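Local coordinates for protein HIAXHD3 (Humicola insolens, PDB 3ZXK) that cleaves arabinofuranose side chains from polysaccharide, probably arabinoxylan, as an exo-acting glycoside hydrolase of family 43, at residues 398-403 with 408-413; 421-426 with 477-482; 216-221 with 227-232. All coordinates share one frame; numbering follows the deposited sequence.

Interaction 1 (398-403 with 408-413); sequences AGAVLF and AYIGVW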
ATOM      1  N   ALA A 398       4.309  -3.705  24.815  1.00  3.66           N
ATOM      2  CA  ALA A 398       4.181  -2.624  23.839  1.00  3.95           C
ATOM      3  C   ALA A 398       5.532  -2.411  23.158  1.00  4.58           C
ATOM      4  O   ALA A 398       6.572  -2.791  23.732  1.00  5.59           O
ATOM      5  CB  ALA A 398       3.737  -1.352  24.538  1.00  4.07           C
ATOM      6  N   GLY A 399       5.529  -1.880  21.945  1.00  4.66           N
ATOM      7  CA  GLY A 399       6.807  -1.583  21.289  1.00  4.80           C
ATOM      8  C   GLY A 399       6.799  -1.323  19.809  1.00  4.78           C
ATOM      9  O   GLY A 399       5.765  -1.029  19.216  1.00  4.33           O
ATOM     10  N   ALA A 400       7.982  -1.466  19.229  1.00  4.58           N
ATOM     11  CA  ALA A 400       8.210  -1.187  17.837  1.00  4.27           C
ATOM     12  C   ALA A 400       8.488  -2.498  17.103  1.00  4.27           C
ATOM     13  O   ALA A 400       9.431  -3.219  17.427  1.00  4.64           O
ATOM     14  CB  ALA A 400       9.364  -0.192  17.662  1.00  4.62           C
ATOM     15  N   VAL A 401       7.618  -2.823  16.154  1.00  4.12           N
ATOM     16  CA  VAL A 401       7.661  -4.069  15.458  1.00  4.06           C
ATOM     17  C   VAL A 401       8.027  -3.896  13.987  1.00  4.34           C
ATOM     18  O   VAL A 401       7.594  -2.943  13.299  1.00  4.86           O
ATOM     19  CB  VAL A 401       6.319  -4.837  15.641  1.00  4.05           C
ATOM     20  CG1 VAL A 401       5.106  -3.984  15.152  1.00  4.03           C
ATOM     21  CG2 VAL A 401       6.353  -6.232  14.969  1.00  4.06           C
ATOM     22  N   LEU A 402       8.866  -4.821  13.528  1.00  4.68           N
ATOM     23  CA  LEU A 402       9.130  -5.044  12.114  1.00  4.50           C
ATOM     24  C   LEU A 402       8.053  -6.048  11.709  1.00  5.08           C
ATOM     25  O   LEU A 402       8.152  -7.250  12.038  1.00  5.43           O
ATOM     26  CB  LEU A 402      10.533  -5.621  11.940  1.00  5.18           C
ATOM     27  CG  LEU A 402      10.789  -5.861  10.453  1.00  5.11           C
ATOM     28  CD1 LEU A 402      11.090  -4.566   9.712  1.00  5.01           C
ATOM     29  CD2 LEU A 402      11.937  -6.812  10.246  1.00  6.84           C
ATOM     30  N   PHE A 403       6.986  -5.539  11.077  1.00  4.96           N
ATOM     31  CA  PHE A 403       5.740  -6.284  10.994  1.00  5.36           C
ATOM     32  C   PHE A 403       5.513  -6.920   9.632  1.00  5.58           C
ATOM     33  O   PHE A 403       5.527  -6.258   8.613  1.00  6.20           O
ATOM     34  CB  PHE A 403       4.543  -5.364  11.354  1.00  5.20           C
ATOM     35  CG  PHE A 403       3.249  -6.117  11.534  1.00  6.40           C
ATOM     36  CD1 PHE A 403       2.975  -6.809  12.727  1.00  8.89           C
ATOM     37  CD2 PHE A 403       2.304  -6.151  10.511  1.00  7.28           C
ATOM     38  CE1 PHE A 403       1.779  -7.527  12.870  1.00  9.15           C
ATOM     39  CE2 PHE A 403       1.115  -6.873  10.650  1.00  8.29           C
ATOM     40  CZ  PHE A 403       0.849  -7.556  11.832  1.00  9.38           C
ATOM     41  N   ALA A 408       9.568  -9.450  14.214  1.00  4.64           N
ATOM     42  CA  ALA A 408      10.388  -9.305  15.418  1.00  4.22           C
ATOM     43  C   ALA A 408      10.111  -7.922  15.931  1.00  3.89           C
ATOM     44  O   ALA A 408       9.681  -7.037  15.163  1.00  4.04           O
ATOM     45  CB  ALA A 408      11.888  -9.451  15.107  1.00  4.99           C
ATOM     46  N   TYR A 409      10.387  -7.706  17.213  1.00  4.07           N
ATOM     47  CA  TYR A 409      10.180  -6.407  17.811  1.00  4.00           C
ATOM     48  C   TYR A 409      11.141  -6.109  18.948  1.00  4.31           C
ATOM     49  O   TYR A 409      11.756  -7.029  19.496  1.00  4.48           O
ATOM     50  CB  TYR A 409       8.743  -6.221  18.272  1.00  4.15           C
ATOM     51  CG  TYR A 409       8.212  -7.018  19.456  1.00  3.98           C
ATOM     52  CD1 TYR A 409       8.615  -6.722  20.784  1.00  4.23           C
ATOM     53  CD2 TYR A 409       7.228  -7.994  19.278  1.00  4.45           C
ATOM     54  CE1 TYR A 409       8.065  -7.390  21.874  1.00  4.78           C
ATOM     55  CE2 TYR A 409       6.663  -8.665  20.356  1.00  4.53           C
ATOM     56  CZ  TYR A 409       7.109  -8.369  21.654  1.00  4.41           C
ATOM     57  OH  TYR A 409       6.549  -8.964  22.744  1.00  4.89           O
ATOM     58  N   ILE A 410      11.287  -4.815  19.255  1.00  4.54           N
ATOM     59  CA  ILE A 410      11.938  -4.389  20.481  1.00  4.59           C
ATOM     60  C   ILE A 410      10.854  -3.625  21.251  1.00  4.38           C
ATOM     61  O   ILE A 410      10.073  -2.848  20.662  1.00  4.59           O
ATOM     62  CB  ILE A 410      13.192  -3.523  20.230  1.00  4.92           C
ATOM     63  CG1 ILE A 410      13.917  -3.269  21.561  1.00  5.08           C
ATOM     64  CG2 ILE A 410      12.839  -2.238  19.478  1.00  5.10           C
ATOM     65  CD1 ILE A 410      15.303  -2.683  21.395  1.00  6.83           C
ATOM     66  N   GLY A 411      10.743  -3.871  22.546  1.00  4.85           N
ATOM     67  CA  GLY A 411       9.648  -3.260  23.281  1.00  5.22           C
ATOM     68  C   GLY A 411       9.815  -3.366  24.760  1.00  5.18           C
ATOM     69  O   GLY A 411      10.911  -3.661  25.268  1.00  5.80           O
ATOM     70  N   VAL A 412       8.720  -3.083  25.451  1.00  5.25           N
ATOM     71  CA  VAL A 412       8.700  -3.081  26.905  1.00  5.04           C
ATOM     72  C   VAL A 412       7.660  -4.085  27.366  1.00  4.76           C
ATOM     73  O   VAL A 412       6.540  -4.127  26.834  1.00  5.06           O
ATOM     74  CB  VAL A 412       8.353  -1.689  27.481  1.00  5.03           C
ATOM     75  CG1 VAL A 412       8.303  -1.696  29.025  1.00  6.23           C
ATOM     76  CG2 VAL A 412       9.350  -0.641  26.997  1.00  6.60           C
ATOM     77  N   TRP A 413       8.079  -4.941  28.289  1.00  4.47           N
ATOM     78  CA  TRP A 413       7.187  -5.866  29.000  1.00  4.58           C
ATOM     79  C   TRP A 413       7.046  -5.381  30.428  1.00  4.85           C
ATOM     80  O   TRP A 413       8.047  -5.157  31.141  1.00  5.08           O
ATOM     81  CB  TRP A 413       7.741  -7.301  28.989  1.00  4.97           C
ATOM     82  CG  TRP A 413       7.571  -8.015  27.681  1.00  5.09           C
ATOM     83  CD1 TRP A 413       7.231  -7.478  26.456  1.00  5.09           C
ATOM     84  CD2 TRP A 413       7.705  -9.435  27.477  1.00  5.36           C
ATOM     85  NE1 TRP A 413       7.157  -8.455  25.506  1.00  4.77           N
ATOM     86  CE2 TRP A 413       7.429  -9.677  26.068  1.00  4.68           C
ATOM     87  CE3 TRP A 413       8.020 -10.506  28.307  1.00  5.56           C
ATOM     88  CZ2 TRP A 413       7.451 -10.968  25.527  1.00  5.20           C
ATOM     89  CZ3 TRP A 413       8.040 -11.791  27.773  1.00  6.73           C
ATOM     90  CH2 TRP A 413       7.766 -12.018  26.416  1.00  6.22           C
TER

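Interaction 2 (421-426 with 477-482); sequences IVMVDD and TTFYYS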
ATOM      1  N   ILE A 421      12.976  -3.645  29.016  1.00  6.74           N
ATOM      2  CA  ILE A 421      13.112  -3.741  27.570  1.00  6.88           C
ATOM      3  C   ILE A 421      13.444  -5.165  27.169  1.00  6.64           C
ATOM      4  O   ILE A 421      14.247  -5.816  27.830  1.00  6.49           O
ATOM      5  CB  ILE A 421      14.197  -2.771  27.059  1.00  7.95           C
ATOM      6  CG1 ILE A 421      13.850  -1.365  27.536  1.00  8.01           C
ATOM      7  CG2 ILE A 421      14.315  -2.795  25.542  1.00  9.14           C
ATOM      8  CD1 ILE A 421      14.970  -0.373  27.401  1.00  9.48           C
ATOM      9  N   VAL A 422      12.791  -5.644  26.113  1.00  6.28           N
ATOM     10  CA  VAL A 422      13.030  -6.964  25.534  1.00  6.45           C
ATOM     11  C   VAL A 422      13.114  -6.867  24.012  1.00  5.66           C
ATOM     12  O   VAL A 422      12.540  -5.941  23.397  1.00  5.10           O
ATOM     13  CB  VAL A 422      11.913  -7.987  25.916  1.00  6.52           C
ATOM     14  CG1 VAL A 422      11.883  -8.245  27.425  1.00  8.31           C
ATOM     15  CG2 VAL A 422      10.548  -7.502  25.435  1.00  7.23           C
ATOM     16  N   MET A 423      13.830  -7.807  23.407  1.00  5.58           N
ATOM     17  CA  MET A 423      13.776  -8.004  21.968  1.00  5.66           C
ATOM     18  C   MET A 423      13.217  -9.410  21.749  1.00  5.87           C
ATOM     19  O   MET A 423      13.738 -10.353  22.305  1.00  6.38           O
ATOM     20  CB  MET A 423      15.177  -7.791  21.337  1.00  7.59           C
ATOM     21  CG  MET A 423      15.200  -7.866  19.821  1.00  9.49           C
ATOM     22  SD  MET A 423      15.307  -9.566  19.207  1.00 13.25           S
ATOM     23  CE  MET A 423      15.352  -9.383  17.415  1.00 12.49           C
ATOM     24  N   VAL A 424      12.146  -9.509  20.957  1.00  5.41           N
ATOM     25  CA  VAL A 424      11.410 -10.735  20.669  1.00  5.68           C
ATOM     26  C   VAL A 424      11.509 -11.080  19.178  1.00  6.29           C
ATOM     27  O   VAL A 424      11.312 -10.214  18.290  1.00  5.83           O
ATOM     28  CB  VAL A 424       9.925 -10.566  21.088  1.00  5.88           C
ATOM     29  CG1 VAL A 424       9.025 -11.694  20.562  1.00  6.48           C
ATOM     30  CG2 VAL A 424       9.815 -10.388  22.603  1.00  7.23           C
ATOM     31  N   ASP A 425      11.794 -12.349  18.884  1.00  7.03           N
ATOM     32  CA  ASP A 425      11.809 -12.788  17.503  1.00  8.34           C
ATOM     33  C   ASP A 425      10.990 -14.067  17.349  1.00  8.81           C
ATOM     34  O   ASP A 425      10.271 -14.449  18.265  1.00  8.47           O
ATOM     35  CB  ASP A 425      13.258 -12.904  16.972  1.00  9.94           C
ATOM     36  CG  ASP A 425      14.079 -13.987  17.668  1.00 13.12           C
ATOM     37  OD1 ASP A 425      13.582 -14.740  18.534  1.00 13.91           O
ATOM     38  OD2 ASP A 425      15.275 -14.113  17.298  1.00 19.93           O
ATOM     39  N   ASP A 426      11.058 -14.695  16.179  1.00  8.59           N
ATOM     40  CA  ASP A 426      10.292 -15.921  15.898  1.00  9.73           C
ATOM     41  C   ASP A 426       8.775 -15.758  16.065  1.00  8.92           C
ATOM     42  O   ASP A 426       8.083 -16.672  16.512  1.00  8.42           O
ATOM     43  CB  ASP A 426      10.795 -17.103  16.727  1.00 11.15           C
ATOM     44  CG  ASP A 426      10.279 -18.434  16.209  1.00 13.39           C
ATOM     45  OD1 ASP A 426      10.261 -18.632  14.963  1.00 15.11           O
ATOM     46  OD2 ASP A 426       9.885 -19.289  17.043  1.00 16.44           O
ATOM     47  N   THR A 477      17.500  -7.052   9.828  1.00  7.63           N
ATOM     48  CA  THR A 477      17.131  -5.864  10.581  1.00  7.05           C
ATOM     49  C   THR A 477      17.719  -5.955  11.978  1.00  6.78           C
ATOM     50  O   THR A 477      17.772  -7.041  12.584  1.00  7.32           O
ATOM     51  CB  THR A 477      15.594  -5.756  10.685  1.00  7.77           C
ATOM     52  OG1 THR A 477      15.066  -5.416   9.399  1.00  7.94           O
ATOM     53  CG2 THR A 477      15.164  -4.678  11.704  1.00  8.85           C
ATOM     54  N   THR A 478      18.167  -4.806  12.482  1.00  6.99           N
ATOM     55  CA  THR A 478      18.667  -4.701  13.866  1.00  6.72           C
ATOM     56  C   THR A 478      17.821  -3.729  14.698  1.00  5.75           C
ATOM     57  O   THR A 478      17.141  -2.862  14.149  1.00  6.65           O
ATOM     58  CB  THR A 478      20.154  -4.322  13.916  1.00  8.23           C
ATOM     59  OG1 THR A 478      20.402  -3.154  13.128  1.00 10.66           O
ATOM     60  CG2 THR A 478      21.008  -5.508  13.380  1.00  9.42           C
ATOM     61  N   PHE A 479      17.835  -3.919  16.018  1.00  5.44           N
ATOM     62  CA  PHE A 479      16.979  -3.184  16.935  1.00  4.86           C
ATOM     63  C   PHE A 479      17.814  -2.477  18.011  1.00  5.14           C
ATOM     64  O   PHE A 479      18.822  -3.026  18.486  1.00  5.21           O
ATOM     65  CB  PHE A 479      15.984  -4.143  17.605  1.00  4.82           C
ATOM     66  CG  PHE A 479      15.008  -4.798  16.642  1.00  4.70           C
ATOM     67  CD1 PHE A 479      15.324  -5.982  15.969  1.00  5.41           C
ATOM     68  CD2 PHE A 479      13.761  -4.226  16.415  1.00  4.76           C
ATOM     69  CE1 PHE A 479      14.432  -6.566  15.071  1.00  6.27           C
ATOM     70  CE2 PHE A 479      12.858  -4.813  15.536  1.00  5.69           C
ATOM     71  CZ  PHE A 479      13.196  -5.973  14.845  1.00  5.40           C
ATOM     72  N   TYR A 480      17.385  -1.275  18.395  1.00  5.47           N
ATOM     73  CA  TYR A 480      18.108  -0.448  19.365  1.00  5.82           C
ATOM     74  C   TYR A 480      17.127   0.269  20.281  1.00  5.49           C
ATOM     75  O   TYR A 480      15.972   0.472  19.912  1.00  4.87           O
ATOM     76  CB  TYR A 480      18.933   0.628  18.636  1.00  6.17           C
ATOM     77  CG  TYR A 480      19.823   0.087  17.547  1.00  7.40           C
ATOM     78  CD1 TYR A 480      19.273  -0.281  16.315  1.00  7.66           C
ATOM     79  CD2 TYR A 480      21.208  -0.075  17.740  1.00  9.01           C
ATOM     80  CE1 TYR A 480      20.042  -0.788  15.316  1.00 10.91           C
ATOM     81  CE2 TYR A 480      22.007  -0.593  16.725  1.00 11.38           C
ATOM     82  CZ  TYR A 480      21.392  -0.965  15.517  1.00 11.91           C
ATOM     83  OH  TYR A 480      22.082  -1.498  14.462  1.00 14.85           O
ATOM     84  N   TYR A 481      17.599   0.624  21.475  1.00  5.87           N
ATOM     85  CA  TYR A 481      16.818   1.480  22.350  1.00  5.70           C
ATOM     86  C   TYR A 481      17.666   2.620  22.861  1.00  6.85           C
ATOM     87  O   TYR A 481      18.892   2.520  22.875  1.00  7.22           O
ATOM     88  CB  TYR A 481      16.233   0.683  23.530  1.00  6.24           C
ATOM     89  CG  TYR A 481      17.298   0.180  24.499  1.00  6.83           C
ATOM     90  CD1 TYR A 481      17.730   0.962  25.590  1.00  7.80           C
ATOM     91  CD2 TYR A 481      17.883  -1.074  24.327  1.00  7.01           C
ATOM     92  CE1 TYR A 481      18.722   0.508  26.450  1.00  8.77           C
ATOM     93  CE2 TYR A 481      18.845  -1.541  25.216  1.00  8.17           C
ATOM     94  CZ  TYR A 481      19.276  -0.741  26.264  1.00  9.65           C
ATOM     95  OH  TYR A 481      20.243  -1.207  27.153  1.00 13.17           O
ATOM     96  N   SER A 482      16.983   3.696  23.242  1.00  7.38           N
ATOM     97  CA  SER A 482      17.572   4.813  23.971  1.00  9.21           C
ATOM     98  C   SER A 482      16.726   5.169  25.174  1.00 10.69           C
ATOM     99  O   SER A 482      15.509   5.336  25.079  1.00 10.77           O
ATOM    100  CB  SER A 482      17.742   6.055  23.094  1.00 10.63           C
ATOM    101  OG  SER A 482      18.230   7.141  23.872  1.00 11.33           O
TER

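Interaction 3 (216-221 with 227-232); sequences VLRSTT and PYEART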
ATOM      1  N   VAL A 216      -0.959  -5.844 -24.076  1.00  5.62           N
ATOM      2  CA  VAL A 216      -1.925  -4.815 -24.418  1.00  5.27           C
ATOM      3  C   VAL A 216      -2.980  -5.436 -25.308  1.00  5.40           C
ATOM      4  O   VAL A 216      -2.657  -6.074 -26.313  1.00  5.53           O
ATOM      5  CB  VAL A 216      -1.284  -3.518 -25.004  1.00  5.66           C
ATOM      6  CG1 VAL A 216      -0.253  -3.803 -26.090  1.00  7.09           C
ATOM      7  CG2 VAL A 216      -2.388  -2.575 -25.506  1.00  5.56           C
ATOM      8  N   LEU A 217      -4.240  -5.327 -24.904  1.00  4.88           N
ATOM      9  CA  LEU A 217      -5.352  -5.815 -25.734  1.00  5.33           C
ATOM     10  C   LEU A 217      -6.064  -4.631 -26.374  1.00  5.37           C
ATOM     11  O   LEU A 217      -6.204  -3.597 -25.735  1.00  5.43           O
ATOM     12  CB  LEU A 217      -6.370  -6.594 -24.898  1.00  5.79           C
ATOM     13  CG  LEU A 217      -5.829  -7.538 -23.834  1.00  6.68           C
ATOM     14  CD1 LEU A 217      -6.988  -8.197 -23.106  1.00  7.02           C
ATOM     15  CD2 LEU A 217      -4.905  -8.539 -24.466  1.00  7.41           C
ATOM     16  N   ARG A 218      -6.537  -4.802 -27.608  1.00  5.27           N
ATOM     17  CA  ARG A 218      -7.296  -3.758 -28.309  1.00  5.09           C
ATOM     18  C   ARG A 218      -8.543  -4.378 -28.939  1.00  5.52           C
ATOM     19  O   ARG A 218      -8.493  -5.480 -29.537  1.00  6.34           O
ATOM     20  CB  ARG A 218      -6.436  -3.076 -29.379  1.00  5.66           C
ATOM     21  CG  ARG A 218      -7.083  -1.827 -30.001  1.00  6.90           C
ATOM     22  CD  ARG A 218      -6.165  -1.197 -31.030  1.00  8.62           C
ATOM     23  NE  ARG A 218      -6.146  -1.993 -32.260  1.00 10.64           N
ATOM     24  CZ  ARG A 218      -5.364  -1.725 -33.303  1.00 11.46           C
ATOM     25  NH1 ARG A 218      -4.541  -0.679 -33.251  1.00 11.99           N
ATOM     26  NH2 ARG A 218      -5.411  -2.485 -34.391  1.00 14.63           N
ATOM     27  N   SER A 219      -9.652  -3.657 -28.841  1.00  5.71           N
ATOM     28  CA  SER A 219     -10.930  -4.180 -29.338  1.00  6.27           C
ATOM     29  C   SER A 219     -10.875  -4.237 -30.860  1.00  7.34           C
ATOM     30  O   SER A 219     -10.510  -3.252 -31.512  1.00  7.70           O
ATOM     31  CB  SER A 219     -12.074  -3.268 -28.936  1.00  7.10           C
ATOM     32  OG  SER A 219     -13.254  -3.670 -29.610  1.00  7.15           O
ATOM     33  N   THR A 220     -11.264  -5.370 -31.414  1.00  8.95           N
ATOM     34  CA  THR A 220     -11.186  -5.567 -32.864  1.00 10.17           C
ATOM     35  C   THR A 220     -12.396  -4.932 -33.591  1.00 11.49           C
ATOM     36  O   THR A 220     -12.355  -4.701 -34.801  1.00 13.67           O
ATOM     37  CB  THR A 220     -11.078  -7.058 -33.218  1.00 11.00           C
ATOM     38  OG1 THR A 220     -12.257  -7.725 -32.779  1.00 11.81           O
ATOM     39  CG2 THR A 220      -9.877  -7.695 -32.510  1.00 13.56           C
ATOM     40  N   THR A 221     -13.456  -4.634 -32.835  1.00 10.72           N
ATOM     41  CA  THR A 221     -14.722  -4.139 -33.390  1.00 10.85           C
ATOM     42  C   THR A 221     -14.937  -2.668 -33.133  1.00 11.87           C
ATOM     43  O   THR A 221     -15.850  -2.048 -33.687  1.00 14.60           O
ATOM     44  CB  THR A 221     -15.895  -4.852 -32.694  1.00 11.55           C
ATOM     45  OG1 THR A 221     -15.767  -4.685 -31.259  1.00 12.37           O
ATOM     46  CG2 THR A 221     -15.926  -6.344 -33.094  1.00 13.99           C
ATOM     47  N   PRO A 227     -14.717  -8.506 -29.342  1.00 11.22           N
ATOM     48  CA  PRO A 227     -13.576  -9.175 -28.700  1.00 10.35           C
ATOM     49  C   PRO A 227     -12.265  -8.417 -28.860  1.00 10.21           C
ATOM     50  O   PRO A 227     -12.178  -7.467 -29.663  1.00 11.49           O
ATOM     51  CB  PRO A 227     -13.495 -10.528 -29.421  1.00 11.97           C
ATOM     52  CG  PRO A 227     -14.285 -10.362 -30.671  1.00 13.87           C
ATOM     53  CD  PRO A 227     -15.329  -9.341 -30.396  1.00 12.38           C
ATOM     54  N   TYR A 228     -11.264  -8.833 -28.095  1.00  9.25           N
ATOM     55  CA  TYR A 228      -9.982  -8.151 -28.093  1.00  8.20           C
ATOM     56  C   TYR A 228      -8.898  -9.026 -28.650  1.00  8.65           C
ATOM     57  O   TYR A 228      -8.909 -10.239 -28.436  1.00  9.95           O
ATOM     58  CB  TYR A 228      -9.609  -7.773 -26.673  1.00  7.27           C
ATOM     59  CG  TYR A 228     -10.420  -6.614 -26.121  1.00  6.40           C
ATOM     60  CD1 TYR A 228     -11.727  -6.789 -25.656  1.00  7.01           C
ATOM     61  CD2 TYR A 228      -9.862  -5.346 -26.043  1.00  6.23           C
ATOM     62  CE1 TYR A 228     -12.455  -5.712 -25.140  1.00  6.32           C
ATOM     63  CE2 TYR A 228     -10.577  -4.260 -25.535  1.00  6.11           C
ATOM     64  CZ  TYR A 228     -11.877  -4.442 -25.098  1.00  6.40           C
ATOM     65  OH  TYR A 228     -12.582  -3.369 -24.578  1.00  6.69           O
ATOM     66  N   GLU A 229      -7.934  -8.394 -29.315  1.00  8.87           N
ATOM     67  CA  GLU A 229      -6.697  -9.060 -29.741  1.00  9.60           C
ATOM     68  C   GLU A 229      -5.517  -8.489 -28.953  1.00  8.99           C
ATOM     69  O   GLU A 229      -5.611  -7.372 -28.435  1.00  8.09           O
ATOM     70  CB  GLU A 229      -6.470  -8.888 -31.237  1.00 10.25           C
ATOM     71  CG  GLU A 229      -6.184  -7.460 -31.669  1.00 12.94           C
ATOM     72  CD  GLU A 229      -5.942  -7.344 -33.148  1.00 15.64           C
ATOM     73  OE1 GLU A 229      -5.543  -8.354 -33.757  1.00 20.22           O
ATOM     74  OE2 GLU A 229      -6.185  -6.256 -33.706  1.00 19.47           O
ATOM     75  N   ALA A 230      -4.419  -9.246 -28.859  1.00  8.54           N
ATOM     76  CA  ALA A 230      -3.298  -8.885 -27.978  1.00  8.06           C
ATOM     77  C   ALA A 230      -1.987  -8.639 -28.724  1.00  7.75           C
ATOM     78  O   ALA A 230      -1.756  -9.210 -29.796  1.00  9.99           O
ATOM     79  CB  ALA A 230      -3.076  -9.968 -26.927  1.00  8.97           C
ATOM     80  N   ARG A 231      -1.142  -7.791 -28.130  1.00  7.86           N
ATOM     81  CA  ARG A 231       0.287  -7.721 -28.424  1.00  7.37           C
ATOM     82  C   ARG A 231       1.020  -7.694 -27.097  1.00  7.83           C
ATOM     83  O   ARG A 231       0.472  -7.296 -26.096  1.00  7.66           O
ATOM     84  CB  ARG A 231       0.646  -6.434 -29.168  1.00  7.76           C
ATOM     85  CG  ARG A 231       0.179  -6.383 -30.609  1.00  7.70           C
ATOM     86  CD  ARG A 231       0.895  -5.287 -31.379  1.00  8.57           C
ATOM     87  NE  ARG A 231       0.401  -5.237 -32.751  1.00  8.40           N
ATOM     88  CZ  ARG A 231       0.848  -4.408 -33.684  1.00  9.71           C
ATOM     89  NH1 ARG A 231       1.819  -3.553 -33.397  1.00 10.30           N
ATOM     90  NH2 ARG A 231       0.316  -4.431 -34.907  1.00 11.20           N
ATOM     91  N   THR A 232       2.282  -8.094 -27.105  1.00  8.31           N
ATOM     92  CA  THR A 232       3.106  -7.991 -25.911  1.00  9.06           C
ATOM     93  C   THR A 232       3.506  -6.541 -25.665  1.00  8.98           C
ATOM     94  O   THR A 232       3.899  -5.825 -26.590  1.00 11.82           O
ATOM     95  CB  THR A 232       4.330  -8.881 -26.077  1.00  9.85           C
ATOM     96  OG1 THR A 232       3.877 -10.241 -26.173  1.00 12.64           O
ATOM     97  CG2 THR A 232       5.302  -8.722 -24.887  1.00  9.70           C
TER
HETATM   98  O   HOH W   1      -7.616  -4.439 -32.433  1.00 21.18           O

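Interaction 1 (398-403 with 408-413)
Gly399 and Gly411 face each other as a non-hydrogen-bonded pair, with CA atoms 3.9 Å apart, closer than the other pairs of this antiparallel hairpin. A side chain on Gly399 would run into the Ile410 carbonyl and one on Gly411 into that of Ala398, so glycine suits both places. The next non-hydrogen-bonded pair is Val401 with Tyr409, where Val401 CB meets Tyr409 CB at 3.8 Å. Val401 CG2 rests 3.4 Å from Ala408 O. The pairs between and beyond are hydrogen-bonded: Ala400 with Ile410, Ala398 with Val412, and Leu402 with Ala408, the last with one weak bond. Tyr409 carries its CG between the backbone N and the carbonyl carbon (chi1 69°), which lays the ring along its own strand with Gly411 N at its edge. Its hydroxyl there accepts a bond of 2.9 Å from Trp413 NE1, lying in the indole plane. Further out, the Tyr409 ring meets Phe513 of strand 509-516, which flanks 396-403 on the side away from 406-415, and Trp413 makes a cation-pi contact with Arg397. On the other face, Leu402, Ala408 and Ile410 pack on Phe479 of the opposing sheet. Backbone bonds thus carry the pairing, leaving this apolar face to fill the interior of the concanavalin A-like beta sandwich.

Interaction 2 (421-426 with 477-482)
Ile421 lays its CD1 methyl over one face of the Tyr481 ring, offset toward the rim, in a CH-pi contact 3.9 Å from the centroid. The nearest ring atom is CD1 of Tyr481, 3.6 Å from Ile421 CD1. A first torsion of -55° keeps CG1 of Ile421 beside the backbone N, and the extended arm beyond it delivers the methyl to the ring. A beta-branched isoleucine suits the place, since its second branch, CG2, also approaches the ring, 4.1 Å from Tyr481 CD2. The second contact is plainly apolar: Met423 crosses Phe479 at about a right angle and brings CE to 3.7 Å from Phe479 CD1. With CG anti to the backbone N (chi1 -175°) and a bend at chi2, the flexible methionine fits itself to the rigid ring. These pairs span the two facing sheets of the concanavalin A-like beta sandwich, strand 418-429 lying in one and strand 476-482 in the other. No hydrogen bond links the segments, whose CA atoms stay 7.7 Å apart even at Met423 and Phe479. Polar groups pair within the sheet instead: Thr478 OG1 and Tyr480 OH share a hydrogen bond of 2.7 Å, and the Tyr480 ring makes a cation-pi contact with Arg460.

Interaction 3 (216-221 with 227-232)
The Tyr228 ring takes Ser219 on one face, with CA 3.6 Å above the ring plane near the rim and CB forming a CH-pi contact 4.1 Å from the centroid, while Arg218 N lies at the ring's edge, in its plane. The guanidinium of Arg218 has a water at its edge, also in plane, and Glu229 OE2 approaches it obliquely. The two segments form an antiparallel beta hairpin in one blade of the five-bladed beta-propeller characteristic of family 43. Backbone bonds join Val216 with Arg231 and Arg218 with Glu229 in both directions.

Arg218 and Glu229 lie side by side, their flat groups 55° apart. Their direct salt bridge is long, NH2 to OE2 3.9 Å, but the water bridges them, accepting from Arg218 NE at 2.9 Å and appearing to donate to Glu229 OE2 at 2.6 Å. Arg218 NH1 is held by the Asp285 carbonyl and Arg231 NH2 by the Asp285 carboxylate, so one residue steadies both arginines. On the tyrosine's side of the sheet Leu217 CD2 presses on Ala230 CB at a tight 3.4 Å, where a small alanine suits the space.

Tyr228 reaches back toward the turn, its hydroxyl bonding the Pro224 carbonyl, as Ser219 OG bonds that of Ser223. Were the tyrosine cut back to alanine, the Pro224 carbonyl would probably lose its hydroxyl mate and a gap would open beside Ser219.

At the hairpin's end Pro227, preceded by a cis peptide, offers its carbonyl to two donors of one residue. Thr220 N points at Pro227 O almost straight (N-H...O 176°), while Thr220 OG1, set between backbone N and carbonyl carbon (chi1 63°), donates to the same oxygen at 3.1 Å from above the carbonyl plane.

Interactions 1 and 2 lie together in the concanavalin A-like sandwich, with centres about 7 Å apart, and they share a sheet: strands 406-415 and 418-429 are neighbours, joined by probable backbone hydrogen bonds from Gly411 O to Val422 N and from Tyr409 N to Val424 O. Both are buried, yet interaction 1 works within a sheet, through backbone pairing, whereas interaction 2 works between sheets, through side chains alone. Interaction 3 belongs to the propeller, on the opposite side of the chain's centre, its own centre about 50 Å from that of interaction 1. It is a hairpin like interaction 1, but only partly buried, and accordingly adds charged groups, threonine hydroxyls and a water to the ladder.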